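PDB 4FTD: uncharacterized protein from Bacteroides eggerthii, which is of unknown function but joins an immunoglobulin-like domain to a six-bladed beta-propeller and may take part in carbohydrate metabolism. Local coordinates for residues 22-27 and 57-62; 183-188 and 218-223; 120-125 and 442-447. One frame throughout, in Å; residues are numbered along the deposited sequence.

Contact 1. Residues 22-27 and 57-62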
ATOM      1  N   ILE A  22       2.073 -30.347  28.774  1.00 42.95           N
ATOM      2  CA  ILE A  22       2.498 -29.363  29.778  1.00 40.59           C
ATOM      3  C   ILE A  22       1.207 -28.956  30.500  1.00 47.47           C
ATOM      4  O   ILE A  22       0.212 -28.625  29.868  1.00 45.65           O
ATOM      5  CB  ILE A  22       3.186 -28.153  29.138  1.00 43.62           C
ATOM      6  CG1 ILE A  22       4.568 -28.537  28.589  1.00 45.03           C
ATOM      7  CG2 ILE A  22       3.317 -26.978  30.129  1.00 40.11           C
ATOM      8  CD1 ILE A  22       5.071 -27.541  27.572  1.00 43.96           C
ATOM      9  N   LEU A  23       1.198 -29.031  31.820  1.00 41.99           N
ATOM     10  CA  LEU A  23      -0.028 -28.771  32.586  1.00 41.14           C
ATOM     11  C   LEU A  23      -0.160 -27.315  33.059  1.00 40.62           C
ATOM     12  O   LEU A  23      -1.253 -26.868  33.402  1.00 46.33           O
ATOM     13  CB  LEU A  23      -0.075 -29.720  33.787  1.00 40.76           C
ATOM     14  CG  LEU A  23       0.006 -31.219  33.534  1.00 43.15           C
ATOM     15  CD1 LEU A  23       0.177 -31.887  34.918  1.00 42.59           C
ATOM     16  CD2 LEU A  23      -1.250 -31.737  32.815  1.00 45.96           C
ATOM     17  N   ASN A  24       0.924 -26.544  33.014  1.00 41.86           N
ATOM     18  CA  ASN A  24       0.923 -25.217  33.657  1.00 45.89           C
ATOM     19  C   ASN A  24       1.481 -24.062  32.803  1.00 43.43           C
ATOM     20  O   ASN A  24       2.257 -23.247  33.288  1.00 47.12           O
ATOM     21  CB  ASN A  24       1.607 -25.313  35.034  1.00 44.97           C
ATOM     22  CG  ASN A  24       3.087 -25.649  34.952  1.00 44.39           C
ATOM     23  OD1 ASN A  24       3.560 -26.176  33.949  1.00 43.49           O
ATOM     24  ND2 ASN A  24       3.813 -25.401  36.041  1.00 43.21           N
ATOM     25  N   ALA A  25       1.026 -23.989  31.551  1.00 44.94           N
ATOM     26  CA  ALA A  25       1.371 -22.885  30.632  1.00 45.90           C
ATOM     27  C   ALA A  25       0.478 -21.695  30.956  1.00 48.26           C
ATOM     28  O   ALA A  25      -0.427 -21.799  31.786  1.00 45.87           O
ATOM     29  CB  ALA A  25       1.205 -23.313  29.163  1.00 47.35           C
ATOM     30  N   GLY A  26       0.771 -20.554  30.348  1.00 48.08           N
ATOM     31  CA  GLY A  26       0.008 -19.331  30.505  1.00 49.80           C
ATOM     32  C   GLY A  26       0.406 -18.497  31.685  1.00 56.72           C
ATOM     33  O   GLY A  26       1.063 -18.989  32.599  1.00 52.78           O
ATOM     34  N   ALA A  27      -0.046 -17.234  31.678  1.00 52.97           N
ATOM     35  CA  ALA A  27       0.221 -16.267  32.767  1.00 62.13           C
ATOM     36  C   ALA A  27      -0.221 -16.813  34.135  1.00 60.20           C
ATOM     37  O   ALA A  27       0.444 -16.594  35.138  1.00 59.00           O
ATOM     38  CB  ALA A  27      -0.476 -14.915  32.493  1.00 59.07           C
ATOM     39  N   ALA A  57       9.681 -23.689  35.735  1.00 54.30           N
ATOM     40  CA  ALA A  57       9.215 -24.947  36.278  1.00 51.19           C
ATOM     41  C   ALA A  57       7.934 -25.415  35.531  1.00 53.01           C
ATOM     42  O   ALA A  57       6.816 -25.198  35.987  1.00 55.63           O
ATOM     43  CB  ALA A  57       8.968 -24.837  37.777  1.00 56.63           C
ATOM     44  N   LEU A  58       8.121 -26.031  34.361  1.00 46.06           N
ATOM     45  CA  LEU A  58       6.994 -26.599  33.597  1.00 45.86           C
ATOM     46  C   LEU A  58       6.683 -28.012  34.118  1.00 42.83           C
ATOM     47  O   LEU A  58       7.556 -28.889  34.140  1.00 44.53           O
ATOM     48  CB  LEU A  58       7.289 -26.643  32.102  1.00 46.32           C
ATOM     49  CG  LEU A  58       7.480 -25.280  31.435  1.00 52.09           C
ATOM     50  CD1 LEU A  58       7.748 -25.487  29.972  1.00 44.13           C
ATOM     51  CD2 LEU A  58       6.277 -24.370  31.636  1.00 47.04           C
ATOM     52  N   SER A  59       5.447 -28.227  34.559  1.00 41.95           N
ATOM     53  CA  SER A  59       4.985 -29.526  35.062  1.00 41.40           C
ATOM     54  C   SER A  59       4.408 -30.273  33.842  1.00 40.71           C
ATOM     55  O   SER A  59       3.645 -29.690  33.055  1.00 41.29           O
ATOM     56  CB  SER A  59       3.929 -29.374  36.175  1.00 43.53           C
ATOM     57  OG  SER A  59       4.541 -28.986  37.414  1.00 43.41           O
ATOM     58  N   ILE A  60       4.785 -31.537  33.693  1.00 43.30           N
ATOM     59  CA  ILE A  60       4.394 -32.343  32.550  1.00 41.71           C
ATOM     60  C   ILE A  60       3.721 -33.620  33.012  1.00 47.66           C
ATOM     61  O   ILE A  60       3.922 -34.070  34.120  1.00 43.40           O
ATOM     62  CB  ILE A  60       5.604 -32.682  31.627  1.00 45.37           C
ATOM     63  CG1 ILE A  60       6.656 -33.504  32.372  1.00 52.30           C
ATOM     64  CG2 ILE A  60       6.248 -31.394  31.056  1.00 43.37           C
ATOM     65  CD1 ILE A  60       7.648 -34.189  31.452  1.00 53.81           C
ATOM     66  N   GLU A  61       2.927 -34.193  32.127  1.00 45.92           N
ATOM     67  CA  GLU A  61       2.276 -35.468  32.346  1.00 45.77           C
ATOM     68  C   GLU A  61       2.423 -36.242  31.069  1.00 50.74           C
ATOM     69  O   GLU A  61       2.195 -35.691  29.990  1.00 49.02           O
ATOM     70  CB  GLU A  61       0.798 -35.238  32.651  1.00 46.18           C
ATOM     71  CG  GLU A  61      -0.016 -36.455  32.983  1.00 67.21           C
ATOM     72  CD  GLU A  61      -1.446 -36.035  33.318  1.00 83.67           C
ATOM     73  OE1 GLU A  61      -1.701 -35.566  34.460  1.00 78.48           O
ATOM     74  OE2 GLU A  61      -2.305 -36.146  32.416  1.00 72.52           O
ATOM     75  N   ALA A  62       2.762 -37.516  31.192  1.00 50.89           N
ATOM     76  CA  ALA A  62       3.088 -38.339  30.028  1.00 56.03           C
ATOM     77  C   ALA A  62       2.462 -39.700  30.105  1.00 56.44           C
ATOM     78  O   ALA A  62       2.230 -40.200  31.195  1.00 55.67           O
ATOM     79  CB  ALA A  62       4.582 -38.499  29.959  1.00 46.58           C
TER
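The carbonyl O of S59 takes the amide N of L23 at 2.8 Å, nearly straight at 175° at the hydrogen, and also CA of I22 in a CA-H...O contact. The amide N of S59 turns to the side chain of N24, giving a bond of 2.9 Å to OD1 that arrives above the plane of the carboxamide. The other end of that amide is used as well: ND2 of N24 donates to the carbonyl O of A57 at 3.0 Å. CG of N24 sits between its backbone N and carbonyl carbon (chi1 66°), which lifts the amide across to segment 57-62. On the face that carries I22 and I60 the contact turns apolar. These two residues form an antiparallel non-hydrogen-bonded pair, with CG1 of I22 against CG2 of I60 at 4.1 Å, and CD1 of I22 meets CD1 of L58. F46 lies against I22 as well. At the more open margin, L23 lays both methyls against CB of E61, the two side chains crossing at about a right angle. The chain turns a corner at L23, just after strand 17-22, which pairs with strand 58-64 in what is probably the immunoglobulin-like domain. The chemistry implies that the asparagine carboxamide, acting as acceptor and donor at once, continues the hydrogen bonding beyond the corner with a side chain in place of the backbone: it binds an N-H and a C=O of segment 57-62, and the two bonds together fix which way the amide is flipped.

Contact 2. Residues 183-188 and 218-223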
ATOM      1  N   THR A 183     -22.356  18.096 -17.906  1.00 41.86           N
ATOM      2  CA  THR A 183     -22.956  19.315 -18.526  1.00 48.87           C
ATOM      3  C   THR A 183     -22.101  20.533 -18.187  1.00 48.44           C
ATOM      4  O   THR A 183     -21.736  20.731 -17.034  1.00 43.71           O
ATOM      5  CB  THR A 183     -24.386  19.552 -18.039  1.00 52.14           C
ATOM      6  OG1 THR A 183     -25.080  18.333 -18.157  1.00 58.07           O
ATOM      7  CG2 THR A 183     -25.130  20.604 -18.914  1.00 53.33           C
ATOM      8  N   GLY A 184     -21.660  21.260 -19.209  1.00 53.37           N
ATOM      9  CA  GLY A 184     -20.774  22.430 -18.998  1.00 46.00           C
ATOM     10  C   GLY A 184     -19.342  22.147 -18.615  1.00 45.63           C
ATOM     11  O   GLY A 184     -18.591  23.084 -18.348  1.00 51.12           O
ATOM     12  N   VAL A 185     -18.931  20.869 -18.588  1.00 39.82           N
ATOM     13  CA  VAL A 185     -17.576  20.511 -18.273  1.00 37.66           C
ATOM     14  C   VAL A 185     -16.806  20.558 -19.617  1.00 44.68           C
ATOM     15  O   VAL A 185     -16.601  19.534 -20.295  1.00 45.86           O
ATOM     16  CB  VAL A 185     -17.489  19.153 -17.542  1.00 40.53           C
ATOM     17  CG1 VAL A 185     -16.024  18.755 -17.302  1.00 40.93           C
ATOM     18  CG2 VAL A 185     -18.267  19.236 -16.240  1.00 42.13           C
ATOM     19  N   LYS A 186     -16.358  21.767 -19.929  1.00 38.92           N
ATOM     20  CA  LYS A 186     -15.762  22.188 -21.202  1.00 41.48           C
ATOM     21  C   LYS A 186     -14.753  23.310 -20.994  1.00 37.53           C
ATOM     22  O   LYS A 186     -14.968  24.201 -20.176  1.00 42.04           O
ATOM     23  CB  LYS A 186     -16.866  22.704 -22.138  1.00 48.18           C
ATOM     24  CG  LYS A 186     -17.557  21.601 -22.918  1.00 67.52           C
ATOM     25  CD  LYS A 186     -16.743  21.321 -24.170  1.00 86.39           C
ATOM     26  CE  LYS A 186     -16.978  19.956 -24.803  1.00 84.39           C
ATOM     27  NZ  LYS A 186     -15.741  19.626 -25.593  1.00 55.94           N
ATOM     28  N   GLY A 187     -13.701  23.314 -21.809  1.00 41.41           N
ATOM     29  CA  GLY A 187     -12.635  24.310 -21.688  1.00 41.72           C
ATOM     30  C   GLY A 187     -11.270  23.674 -21.422  1.00 40.29           C
ATOM     31  O   GLY A 187     -11.111  22.861 -20.495  1.00 41.83           O
ATOM     32  N   GLY A 188     -10.273  24.136 -22.166  1.00 39.49           N
ATOM     33  CA  GLY A 188      -8.947  23.601 -22.087  1.00 41.90           C
ATOM     34  C   GLY A 188      -8.680  22.795 -23.338  1.00 37.73           C
ATOM     35  O   GLY A 188      -9.571  22.518 -24.093  1.00 39.32           O
ATOM     36  N   TYR A 218     -13.060  20.837 -11.499  1.00 35.19           N
ATOM     37  CA  TYR A 218     -14.436  20.525 -11.276  1.00 32.91           C
ATOM     38  C   TYR A 218     -14.608  19.587 -10.073  1.00 35.07           C
ATOM     39  O   TYR A 218     -13.733  18.749  -9.790  1.00 37.66           O
ATOM     40  CB  TYR A 218     -14.974  19.818 -12.499  1.00 35.12           C
ATOM     41  CG  TYR A 218     -14.886  20.631 -13.786  1.00 32.58           C
ATOM     42  CD1 TYR A 218     -13.751  20.577 -14.581  1.00 34.85           C
ATOM     43  CD2 TYR A 218     -15.956  21.447 -14.197  1.00 38.19           C
ATOM     44  CE1 TYR A 218     -13.678  21.265 -15.797  1.00 37.85           C
ATOM     45  CE2 TYR A 218     -15.894  22.157 -15.396  1.00 40.56           C
ATOM     46  CZ  TYR A 218     -14.749  22.071 -16.187  1.00 38.50           C
ATOM     47  OH  TYR A 218     -14.696  22.712 -17.378  1.00 39.00           O
ATOM     48  N   TYR A 219     -15.799  19.685  -9.451  1.00 37.81           N
ATOM     49  CA  TYR A 219     -16.137  18.979  -8.238  1.00 39.63           C
ATOM     50  C   TYR A 219     -17.546  18.400  -8.299  1.00 38.02           C
ATOM     51  O   TYR A 219     -18.492  19.097  -8.718  1.00 40.39           O
ATOM     52  CB  TYR A 219     -16.059  19.990  -7.072  1.00 37.09           C
ATOM     53  CG  TYR A 219     -16.511  19.495  -5.691  1.00 37.41           C
ATOM     54  CD1 TYR A 219     -15.621  18.873  -4.823  1.00 41.49           C
ATOM     55  CD2 TYR A 219     -17.786  19.762  -5.218  1.00 39.03           C
ATOM     56  CE1 TYR A 219     -16.015  18.471  -3.558  1.00 39.05           C
ATOM     57  CE2 TYR A 219     -18.183  19.345  -3.959  1.00 41.46           C
ATOM     58  CZ  TYR A 219     -17.287  18.698  -3.136  1.00 45.48           C
ATOM     59  OH  TYR A 219     -17.648  18.280  -1.876  1.00 42.83           O
ATOM     60  N   TRP A 220     -17.682  17.149  -7.854  1.00 39.65           N
ATOM     61  CA  TRP A 220     -18.960  16.488  -7.686  1.00 41.28           C
ATOM     62  C   TRP A 220     -19.079  16.084  -6.233  1.00 44.42           C
ATOM     63  O   TRP A 220     -18.244  15.308  -5.722  1.00 40.92           O
ATOM     64  CB  TRP A 220     -19.030  15.206  -8.537  1.00 43.52           C
ATOM     65  CG  TRP A 220     -19.249  15.467  -9.976  1.00 39.20           C
ATOM     66  CD1 TRP A 220     -20.428  15.336 -10.667  1.00 41.36           C
ATOM     67  CD2 TRP A 220     -18.264  15.849 -10.926  1.00 37.58           C
ATOM     68  NE1 TRP A 220     -20.246  15.676 -11.980  1.00 40.79           N
ATOM     69  CE2 TRP A 220     -18.915  15.974 -12.174  1.00 38.75           C
ATOM     70  CE3 TRP A 220     -16.890  16.139 -10.843  1.00 34.85           C
ATOM     71  CZ2 TRP A 220     -18.238  16.352 -13.327  1.00 38.99           C
ATOM     72  CZ3 TRP A 220     -16.224  16.502 -12.002  1.00 38.63           C
ATOM     73  CH2 TRP A 220     -16.894  16.608 -13.216  1.00 36.51           C
ATOM     74  N   GLU A 221     -20.093  16.603  -5.565  1.00 43.91           N
ATOM     75  CA  GLU A 221     -20.332  16.292  -4.150  1.00 43.17           C
ATOM     76  C   GLU A 221     -20.589  14.804  -3.964  1.00 47.55           C
ATOM     77  O   GLU A 221     -20.026  14.158  -3.082  1.00 48.05           O
ATOM     78  CB  GLU A 221     -21.552  17.101  -3.660  1.00 50.14           C
ATOM     79  CG  GLU A 221     -21.956  16.904  -2.203  1.00 60.79           C
ATOM     80  CD  GLU A 221     -21.035  17.576  -1.197  1.00 73.68           C
ATOM     81  OE1 GLU A 221     -20.447  18.656  -1.488  1.00 72.73           O
ATOM     82  OE2 GLU A 221     -20.921  17.028  -0.078  1.00 87.22           O
ATOM     83  N   THR A 222     -21.462  14.280  -4.813  1.00 40.97           N
ATOM     84  CA  THR A 222     -21.807  12.878  -4.862  1.00 50.59           C
ATOM     85  C   THR A 222     -21.805  12.447  -6.342  1.00 51.66           C
ATOM     86  O   THR A 222     -21.868  13.293  -7.230  1.00 50.25           O
ATOM     87  CB  THR A 222     -23.257  12.619  -4.339  1.00 47.12           C
ATOM     88  OG1 THR A 222     -24.202  13.012  -5.343  1.00 48.57           O
ATOM     89  CG2 THR A 222     -23.572  13.362  -3.028  1.00 47.10           C
ATOM     90  N   PRO A 223     -21.840  11.134  -6.612  1.00 51.22           N
ATOM     91  CA  PRO A 223     -21.861  10.627  -7.988  1.00 53.80           C
ATOM     92  C   PRO A 223     -22.985  11.098  -8.878  1.00 47.33           C
ATOM     93  O   PRO A 223     -22.812  11.132 -10.087  1.00 45.90           O
ATOM     94  CB  PRO A 223     -21.993   9.119  -7.787  1.00 57.21           C
ATOM     95  CG  PRO A 223     -21.239   8.873  -6.511  1.00 61.33           C
ATOM     96  CD  PRO A 223     -21.617  10.038  -5.642  1.00 65.33           C
TER
HETATM   97  O   HOH W   1     -12.937  21.674 -18.944  1.00 33.26           O
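V185 sets its CG1 methyl over the ring of Y218, and this is where the contact is tight. The methyl stands 3.7 Å from the ring centroid and only 10° off the normal, a CH-pi contact. With CG1 anti to the backbone N (chi1 176°), CG2 is left to pass CD2 of Y218 and reach CZ2 of W220 at 4.1 Å. P227 touches both V185 and W220, whose NE1 is bonded to the carbonyl O of D181. At the hydroxyl the direct link is slack: K186 N gives Y218 OH a weak, bent bond of 3.2 Å, though K216 NZ binds both that oxygen and the carbonyl O of K186. On this looser side, where G184 and K186 are exposed, a water accepts from Y218 OH at 2.6 Å and donates to G187 O at 2.7 Å. The ammonium group of K186 forms a salt bridge with D191. A leucine in place of Y218 would probably leave V185 CG1 without its aromatic face and the water without its phenol donor. V185, at the centre of an inverse gamma turn, thus packs the irregular loop between two four-stranded sheets onto the third strand of the second, consistent with a propeller blade.

Contact 3. Residues 120-125 and 442-447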
ATOM      1  N   THR A 120      -5.696 -11.058  -2.439  1.00 54.24           N
ATOM      2  CA  THR A 120      -6.932 -11.321  -3.187  1.00 54.60           C
ATOM      3  C   THR A 120      -6.910 -10.227  -4.228  1.00 51.47           C
ATOM      4  O   THR A 120      -6.916  -9.025  -3.894  1.00 51.19           O
ATOM      5  CB  THR A 120      -8.186 -11.244  -2.325  1.00 59.06           C
ATOM      6  OG1 THR A 120      -8.110 -12.283  -1.365  1.00 62.21           O
ATOM      7  CG2 THR A 120      -9.452 -11.470  -3.162  1.00 59.66           C
ATOM      8  N   VAL A 121      -6.823 -10.631  -5.485  1.00 49.69           N
ATOM      9  CA  VAL A 121      -6.671  -9.700  -6.609  1.00 48.02           C
ATOM     10  C   VAL A 121      -7.924  -9.592  -7.466  1.00 50.43           C
ATOM     11  O   VAL A 121      -8.498 -10.598  -7.838  1.00 53.61           O
ATOM     12  CB  VAL A 121      -5.486 -10.123  -7.505  1.00 49.17           C
ATOM     13  CG1 VAL A 121      -5.300  -9.142  -8.653  1.00 46.30           C
ATOM     14  CG2 VAL A 121      -4.204 -10.193  -6.672  1.00 49.75           C
ATOM     15  N   TYR A 122      -8.334  -8.355  -7.759  1.00 48.24           N
ATOM     16  CA  TYR A 122      -9.385  -8.056  -8.725  1.00 43.15           C
ATOM     17  C   TYR A 122      -8.677  -7.289  -9.832  1.00 48.02           C
ATOM     18  O   TYR A 122      -8.344  -6.092  -9.699  1.00 43.29           O
ATOM     19  CB  TYR A 122     -10.513  -7.261  -8.085  1.00 48.13           C
ATOM     20  CG  TYR A 122     -11.075  -7.974  -6.888  1.00 47.29           C
ATOM     21  CD1 TYR A 122     -11.903  -9.095  -7.029  1.00 51.15           C
ATOM     22  CD2 TYR A 122     -10.753  -7.559  -5.608  1.00 50.27           C
ATOM     23  CE1 TYR A 122     -12.413  -9.763  -5.915  1.00 53.10           C
ATOM     24  CE2 TYR A 122     -11.244  -8.220  -4.496  1.00 51.77           C
ATOM     25  CZ  TYR A 122     -12.063  -9.309  -4.642  1.00 61.23           C
ATOM     26  OH  TYR A 122     -12.524  -9.870  -3.478  1.00 60.11           O
ATOM     27  N   ASN A 123      -8.420  -8.001 -10.918  1.00 46.30           N
ATOM     28  CA  ASN A 123      -7.574  -7.525 -11.997  1.00 49.18           C
ATOM     29  C   ASN A 123      -8.306  -6.998 -13.222  1.00 47.12           C
ATOM     30  O   ASN A 123      -9.088  -7.719 -13.824  1.00 43.73           O
ATOM     31  CB  ASN A 123      -6.675  -8.653 -12.441  1.00 46.31           C
ATOM     32  CG  ASN A 123      -5.683  -8.205 -13.495  1.00 47.92           C
ATOM     33  OD1 ASN A 123      -5.207  -7.076 -13.481  1.00 51.02           O
ATOM     34  ND2 ASN A 123      -5.350  -9.100 -14.383  1.00 51.71           N
ATOM     35  N   PHE A 124      -8.010  -5.747 -13.575  1.00 45.89           N
ATOM     36  CA  PHE A 124      -8.533  -5.108 -14.808  1.00 46.65           C
ATOM     37  C   PHE A 124      -7.369  -4.583 -15.655  1.00 47.02           C
ATOM     38  O   PHE A 124      -7.438  -3.480 -16.201  1.00 40.76           O
ATOM     39  CB  PHE A 124      -9.608  -4.063 -14.508  1.00 46.63           C
ATOM     40  CG  PHE A 124     -10.798  -4.668 -13.810  1.00 44.71           C
ATOM     41  CD1 PHE A 124     -10.764  -4.875 -12.427  1.00 44.44           C
ATOM     42  CD2 PHE A 124     -11.877  -5.150 -14.540  1.00 44.76           C
ATOM     43  CE1 PHE A 124     -11.792  -5.507 -11.781  1.00 47.10           C
ATOM     44  CE2 PHE A 124     -12.916  -5.788 -13.899  1.00 47.40           C
ATOM     45  CZ  PHE A 124     -12.879  -5.978 -12.519  1.00 48.35           C
ATOM     46  N   SER A 125      -6.349  -5.443 -15.772  1.00 41.16           N
ATOM     47  CA  SER A 125      -5.126  -5.183 -16.540  1.00 44.73           C
ATOM     48  C   SER A 125      -4.764  -6.428 -17.310  1.00 41.77           C
ATOM     49  O   SER A 125      -5.436  -7.444 -17.165  1.00 50.29           O
ATOM     50  CB  SER A 125      -3.960  -4.749 -15.637  1.00 44.63           C
ATOM     51  OG  SER A 125      -3.373  -5.823 -14.901  1.00 46.14           O
ATOM     52  N   ILE A 442      -6.910  -4.016  -8.139  1.00 40.29           N
ATOM     53  CA  ILE A 442      -7.133  -3.876  -6.724  1.00 45.86           C
ATOM     54  C   ILE A 442      -6.575  -5.151  -6.061  1.00 46.88           C
ATOM     55  O   ILE A 442      -6.975  -6.251  -6.430  1.00 45.40           O
ATOM     56  CB  ILE A 442      -8.612  -3.757  -6.395  1.00 47.09           C
ATOM     57  CG1 ILE A 442      -9.216  -2.512  -7.075  1.00 44.17           C
ATOM     58  CG2 ILE A 442      -8.791  -3.736  -4.858  1.00 45.79           C
ATOM     59  CD1 ILE A 442     -10.737  -2.539  -7.150  1.00 42.54           C
ATOM     60  N   CYS A 443      -5.645  -4.994  -5.111  1.00 41.15           N
ATOM     61  CA  CYS A 443      -5.037  -6.109  -4.383  1.00 44.94           C
ATOM     62  C   CYS A 443      -5.332  -5.942  -2.908  1.00 48.95           C
ATOM     63  O   CYS A 443      -4.972  -4.904  -2.328  1.00 50.01           O
ATOM     64  CB  CYS A 443      -3.535  -6.097  -4.574  1.00 48.73           C
ATOM     65  SG  CYS A 443      -3.061  -6.145  -6.290  1.00 50.48           S
ATOM     66  N   GLU A 444      -5.993  -6.930  -2.313  1.00 48.32           N
ATOM     67  CA  GLU A 444      -6.414  -6.882  -0.908  1.00 47.88           C
ATOM     68  C   GLU A 444      -5.629  -7.916  -0.110  1.00 51.86           C
ATOM     69  O   GLU A 444      -5.404  -9.047  -0.575  1.00 50.78           O
ATOM     70  CB  GLU A 444      -7.910  -7.175  -0.786  1.00 48.99           C
ATOM     71  CG  GLU A 444      -8.795  -6.292  -1.664  1.00 55.67           C
ATOM     72  CD  GLU A 444     -10.274  -6.342  -1.295  1.00 60.08           C
ATOM     73  OE1 GLU A 444     -10.722  -7.356  -0.720  1.00 57.99           O
ATOM     74  OE2 GLU A 444     -11.000  -5.367  -1.573  1.00 56.43           O
ATOM     75  N   PHE A 445      -5.268  -7.539   1.110  1.00 48.86           N
ATOM     76  CA  PHE A 445      -4.465  -8.374   1.999  1.00 51.51           C
ATOM     77  C   PHE A 445      -5.008  -8.359   3.419  1.00 57.08           C
ATOM     78  O   PHE A 445      -5.399  -7.309   3.919  1.00 52.53           O
ATOM     79  CB  PHE A 445      -3.035  -7.855   2.073  1.00 50.82           C
ATOM     80  CG  PHE A 445      -2.366  -7.704   0.734  1.00 53.63           C
ATOM     81  CD1 PHE A 445      -2.463  -6.499   0.025  1.00 49.06           C
ATOM     82  CD2 PHE A 445      -1.635  -8.730   0.185  1.00 52.14           C
ATOM     83  CE1 PHE A 445      -1.847  -6.350  -1.193  1.00 51.93           C
ATOM     84  CE2 PHE A 445      -1.006  -8.573  -1.029  1.00 54.97           C
ATOM     85  CZ  PHE A 445      -1.116  -7.380  -1.720  1.00 48.58           C
ATOM     86  N   PRO A 446      -4.994  -9.507   4.090  1.00 55.54           N
ATOM     87  CA  PRO A 446      -5.392  -9.538   5.498  1.00 56.88           C
ATOM     88  C   PRO A 446      -4.245  -9.104   6.432  1.00 56.24           C
ATOM     89  O   PRO A 446      -3.108  -8.994   5.989  1.00 56.75           O
ATOM     90  CB  PRO A 446      -5.707 -11.022   5.723  1.00 58.31           C
ATOM     91  CG  PRO A 446      -4.775 -11.735   4.794  1.00 58.41           C
ATOM     92  CD  PRO A 446      -4.656 -10.851   3.578  1.00 55.25           C
ATOM     93  N   ILE A 447      -4.544  -8.834   7.700  1.00 59.67           N
ATOM     94  CA  ILE A 447      -3.486  -8.672   8.700  1.00 59.48           C
ATOM     95  C   ILE A 447      -2.773 -10.041   8.846  1.00 59.43           C
ATOM     96  O   ILE A 447      -3.376 -11.090   8.640  1.00 65.98           O
ATOM     97  CB  ILE A 447      -3.976  -8.130  10.088  1.00 56.61           C
ATOM     98  CG1 ILE A 447      -4.981  -9.071  10.787  1.00 64.16           C
ATOM     99  CG2 ILE A 447      -4.549  -6.709   9.948  1.00 55.02           C
ATOM    100  CD1 ILE A 447      -5.072  -8.887  12.304  1.00 57.94           C
TER
HETATM  101  O   HOH W   2      -6.610 -11.905   0.734  1.00 49.96           O
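Strands 120-125 and 442-446 run antiparallel, their axes 4.7 Å apart at closest approach and 170° between directions. T120 with E444 and Y122 with I442 are hydrogen-bonded pairs, each closed by two backbone bonds; V121 and C443 form the non-hydrogen-bonded pair between them. The Y122 N to I442 O bond, 2.8 Å long, is almost straight, and its partner, from I442 N to Y122 O, measures 3.0 Å. In the intervening pair, CA-H groups of V121 and C443 lean on the carbonyl oxygens of I442 and T120. The side chains of T120, Y122, I442 and E444 share one face. There the Y122 ring is met at its edge by the carboxylate of E444, with CE2 of Y122 3.8 Å from CD of E444 and the two planes 85° apart. E444 keeps its chain extended beyond CG (chi2 -166°), which carries the carboxylate up alongside the tyrosine. The acid's charge is answered outside the two segments: OE1 forms a salt bridge with K428, and OE2 has a long, weak ion pair with K171. At the root of the tyrosine, CB of Y122 lies 4.3 Å from CB of I442. At the strand end, a water 2.6 Å from OG1 of T120 gives a weak bond to E444 O. On the face of V121 and C443 the contact between the segments is apolar, with CG2 of V121 4.2 Å from SG of C443; F400 backs the valine and Y398 the cysteine. Backbone bonds thus fix the register, while the ring's weakly positive C-H edge turned toward E444 is likely to add a mild electrostatic attraction to the lysine pairing of a buried glutamate.

Overall arrangement
The three contacts illustrate how one chain can build two separate beta architectures. Contact 1 belongs to the immunoglobulin-like part, contacts 2 and 3 to the propeller. Contact 1 closes along the chain before either of the others opens, and its centre lies 43 Å from that of contact 3 and 69 Å from that of contact 2, on the opposite side of the chain's centre from the latter. Contact 2 is nested within the long loop closed by contact 3; their nearest atoms are about 16 Å apart. By joining strand 120-125 to strand 439-446 in one sheet, contact 3 brings the start and end of the propeller together, consistent with a ring-closing blade.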